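Local coordinates for xyloglucanase (Paenibacillus pabuli, PDB 2JEP), which hydrolyses the beta-1,4-glucan backbone of xyloglucan, a plant cell-wall polysaccharide, as a glycoside hydrolase of family 5, at residues N385-N388 with A389-G393. Residues are numbered along the deposited sequence; the frame is centred on the assembly and turned at random.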
ATOM      1  N   ASN A 385      -8.331  19.143   9.116  1.00  8.89           N
ATOM      2  CA  ASN A 385      -8.933  18.436  10.221  1.00  9.20           C
ATOM      3  C   ASN A 385      -8.724  16.917  10.109  1.00  7.98           C
ATOM      4  O   ASN A 385      -8.556  16.251  11.121  1.00  9.19           O
ATOM      5  CB  ASN A 385     -10.426  18.782  10.377  1.00 10.18           C
ATOM      6  CG  ASN A 385     -10.669  20.102  11.116  1.00 14.31           C
ATOM      7  OD1 ASN A 385      -9.775  20.674  11.731  1.00 16.19           O
ATOM      8  ND2 ASN A 385     -11.914  20.560  11.085  1.00 20.65           N
ATOM      9  N   ILE A 386      -8.689  16.377   8.882  1.00  8.06           N
ATOM     10  CA  ILE A 386      -8.388  14.947   8.726  1.00  7.93           C
ATOM     11  C   ILE A 386      -6.910  14.690   9.066  1.00  7.91           C
ATOM     12  O   ILE A 386      -6.579  13.706   9.723  1.00  8.42           O
ATOM     13  CB  ILE A 386      -8.745  14.417   7.305  1.00  7.57           C
ATOM     14  CG1 ILE A 386     -10.260  14.488   7.082  1.00  9.19           C
ATOM     15  CG2 ILE A 386      -8.202  12.988   7.092  1.00  8.72           C
ATOM     16  CD1 ILE A 386     -10.688  14.215   5.667  1.00  9.81           C
ATOM     17  N   ILE A 387      -6.013  15.570   8.624  1.00  8.39           N
ATOM     18  CA  ILE A 387      -4.622  15.411   9.007  1.00  8.68           C
ATOM     19  C   ILE A 387      -4.491  15.430  10.509  1.00  8.35           C
ATOM     20  O   ILE A 387      -3.798  14.593  11.108  1.00  8.59           O
ATOM     21  CB  ILE A 387      -3.736  16.529   8.385  1.00  9.09           C
ATOM     22  CG1 ILE A 387      -3.705  16.375   6.867  1.00  9.36           C
ATOM     23  CG2 ILE A 387      -2.319  16.496   8.949  1.00  9.54           C
ATOM     24  CD1 ILE A 387      -3.038  17.528   6.108  1.00 10.00           C
ATOM     25  N   ASN A 388      -5.156  16.390  11.138  1.00  8.41           N
ATOM     26  CA  ASN A 388      -5.061  16.478  12.599  1.00  8.80           C
ATOM     27  C   ASN A 388      -5.600  15.212  13.268  1.00  8.36           C
ATOM     28  O   ASN A 388      -5.081  14.763  14.287  1.00  9.31           O
ATOM     29  CB  ASN A 388      -5.835  17.690  13.142  1.00  8.49           C
ATOM     30  CG  ASN A 388      -5.178  19.011  12.839  1.00  9.89           C
ATOM     31  OD1 ASN A 388      -4.025  19.066  12.458  1.00 11.59           O
ATOM     32  ND2 ASN A 388      -5.927  20.092  13.020  1.00 10.27           N
ATOM     33  N   ALA A 389      -6.690  14.666  12.724  1.00  8.42           N
ATOM     34  CA  ALA A 389      -7.291  13.437  13.252  1.00  8.28           C
ATOM     35  C   ALA A 389      -6.303  12.264  13.184  1.00  8.43           C
ATOM     36  O   ALA A 389      -6.147  11.510  14.140  1.00  8.78           O
ATOM     37  CB  ALA A 389      -8.575  13.133  12.486  1.00  9.11           C
ATOM     38  N   ILE A 390      -5.592  12.134  12.065  1.00  7.93           N
ATOM     39  CA  ILE A 390      -4.580  11.099  11.929  1.00  8.44           C
ATOM     40  C   ILE A 390      -3.496  11.308  12.990  1.00  8.58           C
ATOM     41  O   ILE A 390      -3.037  10.367  13.646  1.00  9.17           O
ATOM     42  CB  ILE A 390      -3.970  11.092  10.493  1.00  7.94           C
ATOM     43  CG1 ILE A 390      -5.034  10.630   9.485  1.00  9.17           C
ATOM     44  CG2 ILE A 390      -2.705  10.214  10.412  1.00  9.32           C
ATOM     45  CD1 ILE A 390      -4.641  10.845   8.014  1.00  9.62           C
ATOM     46  N   MET A 391      -2.997  12.535  13.104  1.00  8.66           N
ATOM     47  CA  MET A 391      -1.916  12.773  14.034  0.50  9.15           C
ATOM     48  C   MET A 391      -2.355  12.581  15.491  1.00  9.08           C
ATOM     49  O   MET A 391      -1.587  12.066  16.297  1.00 10.30           O
ATOM     50  CB  MET A 391      -1.270  14.128  13.776  0.50  9.51           C
ATOM     51  CG  MET A 391      -0.696  14.234  12.354  0.50 10.82           C
ATOM     52  SD  MET A 391       0.613  13.028  11.993  0.50 11.36           S
ATOM     53  CE  MET A 391       0.543  12.978  10.197  0.50 11.16           C
ATOM     54  N   GLN A 392      -3.591  12.932  15.808  1.00  9.51           N
ATOM     55  CA  GLN A 392      -4.133  12.627  17.139  1.00  9.91           C
ATOM     56  C   GLN A 392      -4.166  11.119  17.369  1.00 10.34           C
ATOM     57  O   GLN A 392      -3.887  10.632  18.464  1.00 11.26           O
ATOM     58  CB  GLN A 392      -5.546  13.183  17.314  1.00 10.03           C
ATOM     59  CG  GLN A 392      -5.594  14.693  17.397  1.00 11.71           C
ATOM     60  CD  GLN A 392      -6.978  15.246  17.166  1.00 12.35           C
ATOM     61  OE1 GLN A 392      -7.971  14.500  17.188  1.00 13.32           O
ATOM     62  NE2 GLN A 392      -7.066  16.559  16.918  1.00 15.41           N
ATOM     63  N   GLY A 393      -4.528  10.375  16.330  1.00 10.40           N
ATOM     64  CA  GLY A 393      -4.573   8.926  16.428  1.00 10.25           C
ATOM     65  C   GLY A 393      -3.217   8.269  16.655  1.00 11.07           C
ATOM     66  O   GLY A 393      -3.148   7.119  17.109  1.00 11.95           O
TER
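I386 and I390 meet on the inner face of one continuous alpha-helix, one turn apart, CG2 of I386 lying 4.3 Å from CD1 of I390. Next to them I387 and M391 repeat the spacing, with CG2 of I387 4.4 Å from CG of M391 in the conformer given here, one of two modelled for M391. Both apolar pairs approach at the outer edge of van der Waals range, and four backbone hydrogen bonds join the same turns. These run i to i+4: A389, I390, M391 and Q392 give their N-H groups to the carbonyl oxygens of N385, I386, I387 and N388. The bond from Q392 N to N388 O is 2.8 Å long, that from A389 N to N385 O 2.9 Å. Side-chain carbons lie against the same carbonyl oxygens: CB of A389 is 3.4 Å from N385 O, and CG of M391, in that same conformer, is 3.4 Å from I387 O. On the polar side, CG of Q392 stands beside its own backbone N, anti to the carbonyl carbon (chi1 -70°), which lays it over N388 O at 3.2 Å; beyond CG the chain runs extended, bringing NE2 to 4.1 Å from CB of N388. The amide ends are held from outside this pairing: OE1 of Q392 accepts a hydrogen bond from NZ of K345, and OD1 of N388 bonds to NE2 of Q384. Helix 384-393, the last of the chain, packs its apolar face on the outside of the TIM barrel, with I386 and I387 against L373. I386, A389 and I390 touch helix 336-353, which leads into the last barrel strand, 357-362, while I390 also meets A44, just before the first strand, 45-48, and M391 meets F83, ahead of strand 85-88.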